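Local coordinates for protein nucleoside kinase (Methanococcus jannaschii, PDB 2C4E) that catalyses the ATP-dependent phosphorylation of nucleosides, most actively inosine, guanosine and cytidine, to their monophosphates, using magnesium or manganese, at residues 14-19 and 37-42; 119-124 and 141-146; 127-132 and 153-158; 208-213 and 222-227. One frame throughout, in Å; residues are numbered along the deposited sequence.

Contact 1 of 4, residues 14-19 and 37-42; sequences TALDYI and ARKYYG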
loop_
_atom_site.group_PDB
_atom_site.type_symbol
_atom_site.label_atom_id
_atom_site.label_comp_id
_atom_site.label_asym_id
_atom_site.label_seq_id
_atom_site.Cartn_x
_atom_site.Cartn_y
_atom_site.Cartn_z
ATOM N N THR A 14 11.294 12.279 4.621
ATOM C CA THR A 14 10.003 12.900 4.481
ATOM C C THR A 14 9.122 11.905 3.719
ATOM O O THR A 14 9.464 11.493 2.619
ATOM C CB THR A 14 10.159 14.219 3.716
ATOM O OG1 THR A 14 10.868 15.162 4.535
ATOM C CG2 THR A 14 8.812 14.850 3.459
ATOM N N ALA A 15 8.010 11.496 4.324
ATOM C CA ALA A 15 7.199 10.401 3.787
ATOM C C ALA A 15 5.709 10.612 3.978
ATOM O O ALA A 15 5.296 11.375 4.835
ATOM C CB ALA A 15 7.599 9.088 4.437
ATOM N N LEU A 16 4.913 9.913 3.173
ATOM C CA LEU A 16 3.464 9.872 3.349
ATOM C C LEU A 16 3.098 8.545 4.001
ATOM O O LEU A 16 3.462 7.496 3.484
ATOM C CB LEU A 16 2.773 9.998 1.994
ATOM C CG LEU A 16 3.095 11.311 1.276
ATOM C CD1 LEU A 16 2.886 11.169 -0.227
ATOM C CD2 LEU A 16 2.243 12.427 1.863
ATOM N N ASP A 17 2.395 8.603 5.133
ATOM C CA ASP A 17 1.997 7.430 5.908
ATOM C C ASP A 17 0.520 7.097 5.639
ATOM O O ASP A 17 -0.338 7.971 5.686
ATOM C CB ASP A 17 2.160 7.691 7.410
ATOM C CG ASP A 17 3.600 7.975 7.833
ATOM O OD1 ASP A 17 4.551 7.643 7.095
ATOM O OD2 ASP A 17 3.860 8.512 8.929
ATOM N N TYR A 18 0.235 5.829 5.366
ATOM C CA TYR A 18 -1.127 5.394 5.075
ATOM C C TYR A 18 -1.534 4.264 5.991
ATOM O O TYR A 18 -0.905 3.207 5.986
ATOM C CB TYR A 18 -1.240 4.880 3.646
ATOM C CG TYR A 18 -0.871 5.879 2.587
ATOM C CD1 TYR A 18 0.463 6.103 2.248
ATOM C CD2 TYR A 18 -1.856 6.592 1.908
ATOM C CE1 TYR A 18 0.808 7.013 1.264
ATOM C CE2 TYR A 18 -1.517 7.512 0.920
ATOM C CZ TYR A 18 -0.187 7.710 0.601
ATOM O OH TYR A 18 0.153 8.609 -0.378
ATOM N N ILE A 19 -2.615 4.464 6.737
ATOM C CA ILE A 19 -3.090 3.458 7.677
ATOM C C ILE A 19 -4.360 2.820 7.131
ATOM O O ILE A 19 -5.366 3.494 6.889
ATOM C CB ILE A 19 -3.273 4.086 9.078
ATOM C CG1 ILE A 19 -1.910 4.610 9.560
ATOM C CG2 ILE A 19 -3.806 3.064 10.049
ATOM C CD1 ILE A 19 -1.964 5.605 10.718
ATOM N N ALA A 37 -8.292 4.575 3.144
ATOM C CA ALA A 37 -6.982 4.773 3.727
ATOM C C ALA A 37 -6.572 6.232 3.654
ATOM O O ALA A 37 -6.224 6.739 2.574
ATOM C CB ALA A 37 -5.981 3.905 3.024
ATOM N N ARG A 38 -6.608 6.908 4.814
ATOM C CA ARG A 38 -6.235 8.300 4.839
ATOM C C ARG A 38 -4.717 8.360 4.819
ATOM O O ARG A 38 -4.038 7.446 5.356
ATOM C CB ARG A 38 -6.803 9.024 6.062
ATOM C CG ARG A 38 -6.804 10.544 5.904
ATOM C CD ARG A 38 -7.161 11.311 7.176
ATOM N NE ARG A 38 -6.686 12.696 7.144
ATOM C CZ ARG A 38 -7.013 13.633 8.034
ATOM N NH1 ARG A 38 -7.826 13.356 9.051
ATOM N NH2 ARG A 38 -6.521 14.861 7.907
ATOM N N LYS A 39 -4.231 9.438 4.176
ATOM C CA LYS A 39 -2.820 9.808 4.069
ATOM C C LYS A 39 -2.497 10.787 5.204
ATOM O O LYS A 39 -3.292 11.679 5.498
ATOM C CB LYS A 39 -2.632 10.466 2.689
ATOM C CG LYS A 39 -1.303 11.093 2.347
ATOM C CD LYS A 39 -1.482 12.211 1.291
ATOM C CE LYS A 39 -0.662 11.988 0.021
ATOM N NZ LYS A 39 -1.480 12.158 -1.214
ATOM N N TYR A 40 -1.357 10.587 5.866
ATOM C CA TYR A 40 -0.857 11.514 6.891
ATOM C C TYR A 40 0.543 11.934 6.517
ATOM O O TYR A 40 1.322 11.127 6.023
ATOM C CB TYR A 40 -0.799 10.863 8.271
ATOM C CG TYR A 40 -2.147 10.446 8.794
ATOM C CD1 TYR A 40 -2.579 9.135 8.662
ATOM C CD2 TYR A 40 -2.993 11.366 9.409
ATOM C CE1 TYR A 40 -3.823 8.742 9.128
ATOM C CE2 TYR A 40 -4.236 10.984 9.889
ATOM C CZ TYR A 40 -4.646 9.670 9.742
ATOM O OH TYR A 40 -5.872 9.275 10.208
ATOM N N TYR A 41 0.853 13.201 6.759
ATOM C CA TYR A 41 2.205 13.697 6.555
ATOM C C TYR A 41 3.109 13.057 7.600
ATOM O O TYR A 41 2.791 13.038 8.795
ATOM C CB TYR A 41 2.227 15.228 6.613
ATOM C CG TYR A 41 1.372 15.883 5.539
ATOM C CD1 TYR A 41 0.480 16.906 5.853
ATOM C CD2 TYR A 41 1.434 15.460 4.215
ATOM C CE1 TYR A 41 -0.299 17.495 4.882
ATOM C CE2 TYR A 41 0.650 16.041 3.239
ATOM C CZ TYR A 41 -0.218 17.059 3.577
ATOM O OH TYR A 41 -1.002 17.636 2.598
ATOM N N GLY A 42 4.231 12.515 7.137
ATOM C CA GLY A 42 5.137 11.763 7.985
ATOM C C GLY A 42 6.585 11.793 7.547
ATOM O O GLY A 42 7.020 12.721 6.848
HETATM O O HOH W 1 2.250 10.735 10.025
#
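Asp-17 and Tyr-40 form a hydrogen-bonded pair in an antiparallel beta hairpin, strands 15-21 and 33-42, part of the four-stranded sheet that corresponds to the lid of ribokinase-family enzymes. Asp-17 N donates to Tyr-40 O at 2.9 Å, and Tyr-40 N answers to Asp-17 O at 2.8 Å. One pair further on the exchange is less regular. Ala-15 N reaches Gly-42 O at 3.0 Å with a straight N-H but from above the carbonyl plane, whereas the return bond from Gly-42 N to Ala-15 O is bent to 131° at its hydrogen. Gly-42 O also bonds Tyr-74 OH. The intervening residues, Leu-16 and Tyr-18, turn their backbone groups to the other neighbour: Leu-16 bonds to Pro-97 and Ala-99, and Tyr-18 to Ala-99 and Ile-101.

On the face carrying Leu-16 and Tyr-18, Lys-39 has CG anti to its backbone N (chi1 173°), which starts its chain alongside the tyrosine, CB 3.6 Å from Tyr-18 CE2. A bend at chi3 then brings CE close to Tyr-18 OH and Leu-16 CD2. With an alanine in place of Tyr-18, the lysine's aliphatic chain would probably lose the ring it lies against and be free to swing, and Trp-100 would lose an aromatic neighbour.

The other face holds Asp-17, which binds substrate. Its OD2 lies 3.6 Å from Gly-42 CA, and a CB on Gly-42 would point straight into it. The same OD2 accepts a hydrogen bond from a water at 3.0 Å, which donates another to Tyr-41 O at 2.7 Å.

Contact 2 of 4, residues 119-124 and 141-146; sequences KHYKEL and PEFNLK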
loop_
_atom_site.group_PDB
_atom_site.type_symbol
_atom_site.label_atom_id
_atom_site.label_comp_id
_atom_site.label_asym_id
_atom_site.label_seq_id
_atom_site.Cartn_x
_atom_site.Cartn_y
_atom_site.Cartn_z
ATOM N N LYS A 119 16.460 6.332 -2.802
ATOM C CA LYS A 119 17.547 5.759 -3.598
ATOM C C LYS A 119 18.591 6.821 -3.976
ATOM O O LYS A 119 19.746 6.493 -4.240
ATOM C CB LYS A 119 17.014 5.029 -4.849
ATOM C CG LYS A 119 16.443 5.934 -5.937
ATOM C CD LYS A 119 17.528 6.482 -6.845
ATOM C CE LYS A 119 17.155 6.452 -8.286
ATOM N NZ LYS A 119 18.328 6.734 -9.168
ATOM N N HIS A 120 18.182 8.088 -4.006
ATOM C CA HIS A 120 19.059 9.166 -4.457
ATOM C C HIS A 120 20.118 9.582 -3.431
ATOM O O HIS A 120 21.095 10.212 -3.825
ATOM C CB HIS A 120 18.248 10.405 -4.878
ATOM C CG HIS A 120 17.466 10.221 -6.137
ATOM N ND1 HIS A 120 18.062 10.021 -7.365
ATOM C CD2 HIS A 120 16.130 10.195 -6.359
ATOM C CE1 HIS A 120 17.128 9.887 -8.287
ATOM N NE2 HIS A 120 15.948 9.994 -7.705
ATOM N N TYR A 121 19.947 9.270 -2.140
ATOM C CA TYR A 121 20.960 9.666 -1.153
ATOM C C TYR A 121 22.374 9.217 -1.541
ATOM O O TYR A 121 23.319 9.971 -1.374
ATOM C CB TYR A 121 20.648 9.163 0.270
ATOM C CG TYR A 121 19.485 9.864 0.933
ATOM C CD1 TYR A 121 18.278 9.203 1.119
ATOM C CD2 TYR A 121 19.575 11.195 1.340
ATOM C CE1 TYR A 121 17.206 9.819 1.714
ATOM C CE2 TYR A 121 18.495 11.827 1.941
ATOM C CZ TYR A 121 17.313 11.126 2.128
ATOM O OH TYR A 121 16.225 11.727 2.696
ATOM N N LYS A 122 22.525 8.001 -2.060
ATOM C CA LYS A 122 23.860 7.512 -2.434
ATOM C C LYS A 122 24.496 8.285 -3.602
ATOM O O LYS A 122 25.700 8.190 -3.825
ATOM C CB LYS A 122 23.847 6.000 -2.700
ATOM C CG LYS A 122 23.036 5.555 -3.897
ATOM C CD LYS A 122 23.037 4.020 -4.003
ATOM C CE LYS A 122 21.899 3.482 -4.856
ATOM N NZ LYS A 122 20.573 4.059 -4.479
ATOM N N GLU A 123 23.691 9.041 -4.341
ATOM C CA GLU A 123 24.191 9.914 -5.407
ATOM C C GLU A 123 24.624 11.290 -4.900
ATOM O O GLU A 123 25.246 12.047 -5.636
ATOM C CB GLU A 123 23.109 10.125 -6.470
ATOM C CG GLU A 123 22.650 8.859 -7.179
ATOM C CD GLU A 123 21.239 8.975 -7.740
ATOM O OE1 GLU A 123 20.761 10.111 -7.982
ATOM O OE2 GLU A 123 20.605 7.921 -7.937
ATOM N N LEU A 124 24.270 11.614 -3.660
ATOM C CA LEU A 124 24.425 12.963 -3.125
ATOM C C LEU A 124 25.474 13.053 -2.025
ATOM O O LEU A 124 25.898 12.058 -1.450
ATOM C CB LEU A 124 23.084 13.463 -2.567
ATOM C CG LEU A 124 21.896 13.437 -3.532
ATOM C CD1 LEU A 124 20.599 13.657 -2.770
ATOM C CD2 LEU A 124 22.057 14.477 -4.633
ATOM N N PRO A 141 21.783 5.385 5.831
ATOM C CA PRO A 141 22.886 5.397 6.805
ATOM C C PRO A 141 24.203 5.957 6.270
ATOM O O PRO A 141 24.886 6.675 7.011
ATOM C CB PRO A 141 23.012 3.920 7.186
ATOM C CG PRO A 141 21.580 3.423 7.059
ATOM C CD PRO A 141 21.142 4.059 5.764
ATOM N N GLU A 142 24.560 5.674 5.021
ATOM C CA GLU A 142 25.829 6.174 4.485
ATOM C C GLU A 142 25.784 7.693 4.367
ATOM O O GLU A 142 26.738 8.384 4.747
ATOM C CB GLU A 142 26.179 5.537 3.132
ATOM C CG GLU A 142 27.410 6.161 2.477
ATOM C CD GLU A 142 27.732 5.644 1.075
ATOM O OE1 GLU A 142 26.834 5.178 0.333
ATOM O OE2 GLU A 142 28.915 5.729 0.700
ATOM N N PHE A 143 24.663 8.218 3.881
ATOM C CA PHE A 143 24.514 9.666 3.748
ATOM C C PHE A 143 24.469 10.282 5.150
ATOM O O PHE A 143 25.068 11.325 5.400
ATOM C CB PHE A 143 23.246 9.990 2.954
ATOM C CG PHE A 143 23.026 11.456 2.724
ATOM C CD1 PHE A 143 23.614 12.097 1.651
ATOM C CD2 PHE A 143 22.221 12.196 3.578
ATOM C CE1 PHE A 143 23.407 13.458 1.420
ATOM C CE2 PHE A 143 22.010 13.560 3.344
ATOM C CZ PHE A 143 22.609 14.185 2.266
ATOM N N ASN A 144 23.811 9.598 6.083
ATOM C CA ASN A 144 23.690 10.091 7.451
ATOM C C ASN A 144 25.056 10.185 8.124
ATOM O O ASN A 144 25.367 11.191 8.781
ATOM C CB ASN A 144 22.739 9.222 8.276
ATOM C CG ASN A 144 21.271 9.452 7.918
ATOM O OD1 ASN A 144 20.369 8.676 8.308
ATOM N ND2 ASN A 144 21.024 10.491 7.180
ATOM N N LEU A 145 25.905 9.184 7.909
ATOM C CA LEU A 145 27.272 9.260 8.431
ATOM C C LEU A 145 28.033 10.417 7.789
ATOM O O LEU A 145 28.761 11.147 8.476
ATOM C CB LEU A 145 28.017 7.939 8.216
ATOM C CG LEU A 145 29.476 7.887 8.677
ATOM C CD1 LEU A 145 29.622 8.229 10.168
ATOM C CD2 LEU A 145 30.069 6.525 8.391
ATOM N N LYS A 146 27.881 10.620 6.482
ATOM C CA LYS A 146 28.525 11.769 5.850
ATOM C C LYS A 146 28.089 13.059 6.523
ATOM O O LYS A 146 28.905 13.933 6.757
ATOM C CB LYS A 146 28.196 11.881 4.358
ATOM C CG LYS A 146 28.769 10.789 3.485
ATOM C CD LYS A 146 28.317 11.009 2.049
ATOM C CE LYS A 146 29.040 10.101 1.079
ATOM N NZ LYS A 146 28.358 10.057 -0.250
HETATM O O HOH W 2 25.655 9.532 0.140
#
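Tyr-121 and Phe-143 meet where a 3-10 turn, residues 119-123 in the loop after strand 109-114, rests on the first turn of helix 141-151, which links strands 131-136 and 156-159 in a beta-alpha-beta unit. The two side chains cross at about a right angle, while their ring planes are inclined at 46° with centroids 5.1 Å apart. Tyr-121 CD2 does the touching: it sits over one face of the phenylalanine, displaced toward the rim, 3.6 Å from Phe-143 CD2. Behind the rings the stems are in contact, Tyr-121 CB lying 3.8 Å from Phe-143 CB. Because Phe-143 swings CG away from its backbone N (chi1 -178°), its ring reaches across to the turn, and its outer rim comes against Leu-124, whose CB is 4.0 Å from Phe-143 CE1. The carbonyl oxygen of Leu-124 lies at the edge of the same ring, in its plane.

Lys-146, one helical turn on, sends an extended chain to this rim. Its NZ makes a weak bond of 3.4 Å to Leu-124 O, donates a hydrogen bond to a water at 2.8 Å that in turn donates to Tyr-121 O, and is held further by Asn-125 OD1. The tyrosine OH accepts from Cys-64 N. Within the turn, Glu-123 links salt-bridged Lys-119 to His-120, whose ND1 meets Glu-123 OE1 at 2.8 Å.

The attachment rests mainly on aromatic and aliphatic contact. The polar rim adds an ammonium group facing three oxygens, Leu-124 O only weakly, which would be expected to stabilise its charge while tying the helix to the turn.

Contact 3 of 4, residues 127-132 and 153-158; sequences PNFNTE and GNNLVS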
loop_
_atom_site.group_PDB
_atom_site.type_symbol
_atom_site.label_atom_id
_atom_site.label_comp_id
_atom_site.label_asym_id
_atom_site.label_seq_id
_atom_site.Cartn_x
_atom_site.Cartn_y
_atom_site.Cartn_z
ATOM N N PRO A 127 25.471 19.271 2.110
ATOM C CA PRO A 127 25.999 20.632 2.030
ATOM C C PRO A 127 26.616 21.013 3.356
ATOM O O PRO A 127 26.474 20.266 4.323
ATOM C CB PRO A 127 24.745 21.465 1.767
ATOM C CG PRO A 127 23.680 20.744 2.464
ATOM C CD PRO A 127 24.020 19.271 2.353
ATOM N N ASN A 128 27.305 22.152 3.405
ATOM C CA ASN A 128 27.624 22.755 4.681
ATOM C C ASN A 128 26.307 23.171 5.348
ATOM O O ASN A 128 25.351 23.588 4.684
ATOM C CB ASN A 128 28.572 23.948 4.529
ATOM C CG ASN A 128 29.969 23.532 4.081
ATOM O OD1 ASN A 128 30.425 23.903 2.996
ATOM N ND2 ASN A 128 30.651 22.742 4.916
ATOM N N PHE A 129 26.254 22.999 6.656
ATOM C CA PHE A 129 25.119 23.384 7.454
ATOM C C PHE A 129 25.517 24.598 8.259
ATOM O O PHE A 129 26.628 24.657 8.792
ATOM C CB PHE A 129 24.756 22.238 8.406
ATOM C CG PHE A 129 24.399 20.950 7.704
ATOM C CD1 PHE A 129 23.190 20.824 7.066
ATOM C CD2 PHE A 129 25.276 19.881 7.679
ATOM C CE1 PHE A 129 22.849 19.646 6.428
ATOM C CE2 PHE A 129 24.921 18.710 7.027
ATOM C CZ PHE A 129 23.704 18.608 6.424
ATOM N N ASN A 130 24.620 25.573 8.346
ATOM C CA ASN A 130 24.880 26.770 9.118
ATOM C C ASN A 130 24.004 26.861 10.350
ATOM O O ASN A 130 23.889 27.930 10.957
ATOM C CB ASN A 130 24.670 28.013 8.233
ATOM C CG ASN A 130 25.620 28.052 7.056
ATOM O OD1 ASN A 130 25.233 28.442 5.937
ATOM N ND2 ASN A 130 26.877 27.672 7.290
ATOM N N THR A 131 23.409 25.737 10.729
ATOM C CA THR A 131 22.495 25.674 11.858
ATOM C C THR A 131 23.189 25.299 13.168
ATOM O O THR A 131 24.281 24.756 13.174
ATOM C CB THR A 131 21.398 24.638 11.555
ATOM O OG1 THR A 131 21.992 23.445 11.014
ATOM C CG2 THR A 131 20.471 25.158 10.466
ATOM N N GLU A 132 22.538 25.589 14.288
ATOM C CA GLU A 132 23.090 25.230 15.592
ATOM C C GLU A 132 23.133 23.725 15.802
ATOM O O GLU A 132 24.054 23.235 16.427
ATOM C CB GLU A 132 22.298 25.877 16.717
ATOM C CG GLU A 132 22.729 27.320 16.918
ATOM C CD GLU A 132 21.888 28.098 17.889
ATOM O OE1 GLU A 132 21.224 27.484 18.751
ATOM O OE2 GLU A 132 21.936 29.346 17.790
ATOM N N GLY A 153 31.847 19.102 15.084
ATOM C CA GLY A 153 32.889 20.065 15.349
ATOM C C GLY A 153 32.573 21.420 14.773
ATOM O O GLY A 153 33.362 22.338 14.928
ATOM N N ASN A 154 31.409 21.547 14.134
ATOM C CA ASN A 154 30.940 22.806 13.577
ATOM C C ASN A 154 29.533 23.001 14.149
ATOM O O ASN A 154 29.329 23.848 15.015
ATOM C CB ASN A 154 30.951 22.751 12.047
ATOM C CG ASN A 154 30.422 24.027 11.391
ATOM O OD1 ASN A 154 30.199 24.068 10.173
ATOM N ND2 ASN A 154 30.240 25.065 12.180
ATOM N N ASN A 155 28.588 22.198 13.692
ATOM C CA ASN A 155 27.236 22.159 14.245
ATOM C C ASN A 155 27.158 21.085 15.307
ATOM O O ASN A 155 27.878 20.088 15.242
ATOM C CB ASN A 155 26.219 21.806 13.154
ATOM C CG ASN A 155 26.618 22.343 11.824
ATOM O OD1 ASN A 155 27.361 21.698 11.072
ATOM N ND2 ASN A 155 26.183 23.569 11.537
ATOM N N LEU A 156 26.256 21.237 16.266
ATOM C CA LEU A 156 25.987 20.127 17.170
ATOM C C LEU A 156 25.262 19.052 16.378
ATOM O O LEU A 156 24.376 19.367 15.597
ATOM C CB LEU A 156 25.129 20.579 18.330
ATOM C CG LEU A 156 25.906 21.475 19.298
ATOM C CD1 LEU A 156 24.941 22.062 20.308
ATOM C CD2 LEU A 156 27.027 20.698 20.015
ATOM N N VAL A 157 25.670 17.805 16.551
ATOM C CA VAL A 157 25.041 16.697 15.875
ATOM C C VAL A 157 24.145 15.946 16.835
ATOM O O VAL A 157 24.576 15.549 17.908
ATOM C CB VAL A 157 26.093 15.749 15.298
ATOM C CG1 VAL A 157 25.445 14.498 14.759
ATOM C CG2 VAL A 157 26.922 16.495 14.226
ATOM N N SER A 158 22.900 15.753 16.420
ATOM C CA SER A 158 21.936 14.920 17.126
ATOM C C SER A 158 21.628 13.729 16.217
ATOM O O SER A 158 21.494 13.887 15.011
ATOM C CB SER A 158 20.673 15.732 17.443
ATOM O OG SER A 158 19.624 14.905 17.932
HETATM O O HOH W 3 28.241 21.607 8.492
#
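The beta-alpha-beta unit made of strand 131-136, helix 141-151 and strand 156-159 is bridged where its two strands begin by the side chain of Asn-155, which grips the backbone of Phe-129 and Thr-131. Both protons of its amide nitrogen are used: ND2 donates to Thr-131 O at 2.8 Å, on a lone pair of that carbonyl, and to Phe-129 O at 3.0 Å. Each acceptor lies close to the amide plane, although at Phe-129 the nitrogen stands well above the plane of the carbonyl, whose oxygen also takes a bond from Lys-4. The third corner is filled by a water that donates to Asn-155 OD1 at 2.7 Å and accepts from Phe-129 N. Bonds on both ends of the amide thus fix its rotation and probably account for chi1 of -33°, well short of a staggered value. A leucine in its place would probably deprive the Phe-129 and Thr-131 carbonyls of this shared donor and let the approach to the strand loosen.

Next along, the backbone takes over. Leu-156 N donates to Glu-132 O at 3.0 Å. The leucine CB tucks beside the same oxygen, and Leu-156 and Ser-158 continue the pairing through Val-134. Adjacent parallel strands joined through a helix in this way are the repeating beta-alpha-beta crossover of the ribokinase-fold core.

Contact 4 of 4, residues 208-213 and 222-227; sequences VDALIV and IYTKDK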
loop_
_atom_site.group_PDB
_atom_site.type_symbol
_atom_site.label_atom_id
_atom_site.label_comp_id
_atom_site.label_asym_id
_atom_site.label_seq_id
_atom_site.Cartn_x
_atom_site.Cartn_y
_atom_site.Cartn_z
ATOM N N VAL A 208 30.011 10.924 23.384
ATOM C CA VAL A 208 28.902 11.873 23.197
ATOM C C VAL A 208 28.771 12.786 24.409
ATOM O O VAL A 208 29.348 12.542 25.474
ATOM C CB VAL A 208 27.555 11.152 22.914
ATOM C CG1 VAL A 208 27.713 10.122 21.825
ATOM C CG2 VAL A 208 26.976 10.500 24.184
ATOM N N ASP A 209 28.060 13.892 24.230
ATOM C CA ASP A 209 27.802 14.795 25.342
ATOM C C ASP A 209 26.593 14.401 26.167
ATOM O O ASP A 209 26.562 14.646 27.369
ATOM C CB ASP A 209 27.593 16.221 24.831
ATOM C CG ASP A 209 28.791 16.780 24.141
ATOM O OD1 ASP A 209 29.928 16.664 24.652
ATOM O OD2 ASP A 209 28.676 17.448 23.097
ATOM N N ALA A 210 25.587 13.827 25.514
ATOM C CA ALA A 210 24.373 13.390 26.181
ATOM C C ALA A 210 23.825 12.178 25.475
ATOM O O ALA A 210 23.719 12.149 24.240
ATOM C CB ALA A 210 23.326 14.485 26.209
ATOM N N LEU A 211 23.503 11.163 26.276
ATOM C CA LEU A 211 22.838 9.975 25.818
ATOM C C LEU A 211 21.446 10.014 26.426
ATOM O O LEU A 211 21.308 10.097 27.639
ATOM C CB LEU A 211 23.580 8.736 26.348
ATOM C CG LEU A 211 22.815 7.418 26.331
ATOM C CD1 LEU A 211 22.510 7.030 24.899
ATOM C CD2 LEU A 211 23.624 6.330 27.046
ATOM N N ILE A 212 20.429 9.958 25.583
ATOM C CA ILE A 212 19.055 10.059 26.002
ATOM C C ILE A 212 18.367 8.757 25.630
ATOM O O ILE A 212 18.229 8.413 24.448
ATOM C CB ILE A 212 18.348 11.242 25.330
ATOM C CG1 ILE A 212 19.109 12.558 25.608
ATOM C CG2 ILE A 212 16.899 11.298 25.833
ATOM C CD1 ILE A 212 20.065 12.975 24.497
ATOM N N VAL A 213 17.990 8.009 26.648
ATOM C CA VAL A 213 17.299 6.751 26.462
ATOM C C VAL A 213 15.832 6.956 26.794
ATOM O O VAL A 213 15.472 7.275 27.927
ATOM C CB VAL A 213 17.903 5.629 27.335
ATOM C CG1 VAL A 213 17.133 4.332 27.143
ATOM C CG2 VAL A 213 19.389 5.443 27.027
ATOM N N ILE A 222 18.350 10.964 30.853
ATOM C CA ILE A 222 19.451 11.650 30.223
ATOM C C ILE A 222 20.731 11.368 30.996
ATOM O O ILE A 222 20.800 11.613 32.197
ATOM C CB ILE A 222 19.189 13.169 30.228
ATOM C CG1 ILE A 222 17.849 13.482 29.552
ATOM C CG2 ILE A 222 20.353 13.889 29.562
ATOM C CD1 ILE A 222 17.295 14.858 29.910
ATOM N N TYR A 223 21.749 10.868 30.307
ATOM C CA TYR A 223 23.048 10.631 30.923
ATOM C C TYR A 223 24.044 11.609 30.364
ATOM O O TYR A 223 24.159 11.741 29.153
ATOM C CB TYR A 223 23.560 9.225 30.602
ATOM C CG TYR A 223 22.693 8.119 31.107
ATOM C CD1 TYR A 223 21.746 7.510 30.291
ATOM C CD2 TYR A 223 22.832 7.657 32.409
ATOM C CE1 TYR A 223 20.963 6.467 30.765
ATOM C CE2 TYR A 223 22.061 6.622 32.882
ATOM C CZ TYR A 223 21.118 6.039 32.058
ATOM O OH TYR A 223 20.356 4.995 32.555
ATOM N N THR A 224 24.749 12.307 31.242
ATOM C CA THR A 224 25.935 13.068 30.860
ATOM C C THR A 224 27.110 12.583 31.710
ATOM O O THR A 224 26.948 11.717 32.567
ATOM C CB THR A 224 25.707 14.561 31.077
ATOM O OG1 THR A 224 25.541 14.828 32.477
ATOM C CG2 THR A 224 24.384 15.010 30.463
ATOM N N LYS A 225 28.292 13.140 31.481
ATOM C CA LYS A 225 29.470 12.769 32.266
ATOM C C LYS A 225 29.249 13.053 33.743
ATOM O O LYS A 225 29.646 12.268 34.600
ATOM C CB LYS A 225 30.705 13.520 31.763
ATOM C CG LYS A 225 31.234 13.013 30.429
ATOM C CD LYS A 225 32.535 13.703 30.046
ATOM C CE LYS A 225 32.972 13.338 28.638
ATOM N NZ LYS A 225 33.932 14.324 28.075
ATOM N N ASP A 226 28.574 14.164 34.023
ATOM C CA ASP A 226 28.392 14.661 35.382
ATOM C C ASP A 226 27.166 14.096 36.103
ATOM O O ASP A 226 27.137 14.086 37.335
ATOM C CB ASP A 226 28.267 16.193 35.350
ATOM C CG ASP A 226 29.580 16.888 35.014
ATOM O OD1 ASP A 226 30.373 17.137 35.950
ATOM O OD2 ASP A 226 29.902 17.231 33.850
ATOM N N LYS A 227 26.165 13.630 35.351
ATOM C CA LYS A 227 24.810 13.475 35.890
ATOM C C LYS A 227 23.971 12.395 35.196
ATOM O O LYS A 227 24.133 12.145 34.009
ATOM C CB LYS A 227 24.070 14.817 35.729
ATOM C CG LYS A 227 23.440 15.384 36.981
ATOM C CD LYS A 227 22.496 16.551 36.643
ATOM C CE LYS A 227 23.222 17.890 36.650
ATOM N NZ LYS A 227 22.386 18.973 36.062
HETATM O O HOH W 4 28.657 14.871 29.069
#
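Leu-211 and Tyr-223 lie side by side and point the same way, the leucine CD2 resting 3.9 Å from Tyr-223 CD1. The tyrosine keeps CG beside its backbone N (chi1 -62°), which lays the ring along Leu-211. Val-213 extends this apolar face, its CG2 meeting the tyrosine at the ring edge, 4.2 Å from Tyr-223 CE1. On the reverse face Ile-212 and Ile-222 touch through their CG1 atoms, and Phe-253 of helix 245-258 packs on both.

Between the two faces runs the backbone pairing. Leu-211 N donates to Tyr-223 O at 3.0 Å and Tyr-223 N to Leu-211 O at 2.8 Å, both nearly straight. Each acceptor also receives a CA-H contact, Tyr-223 O from Ala-210 CA and Leu-211 O from Ile-222 CA.

Further out the two backbones diverge and a water bridges them, donating to Asp-209 O at 2.7 Å and accepting from Lys-225 N, while Thr-224 N bonds Lys-227 O at 2.8 Å to close the turn leading to strand 228-231.

The arrangement is an antiparallel beta hairpin whose other end carries part of the ATP site: Thr-214, at the end of the first strand, and Lys-215 through Gly-219 in the connection bind ATP.

How the contacts relate
Along the chain contact 1 closes before contact 2 opens, contacts 2 and 3 interleave, and contact 4 follows. Contact 1 belongs to the small four-stranded sheet, whereas contacts 3 and 4 lie in the large eight-stranded sheet, with centres about 20 Å apart; strand 182-186 separates strands 156-159 and 210-214. Contact 2 is about 17 Å from contact 3, centre to centre, and shares its crossover, since helix 141-151 links strands 131-136 and 156-159. Contacts 1 and 4, about 34 Å apart between centres, fall on opposite sides of the chain's centre. One hairpin thus holds a substrate-binding residue and the other leads into the ATP-binding loop, the two-part layout of a ribokinase-family enzyme.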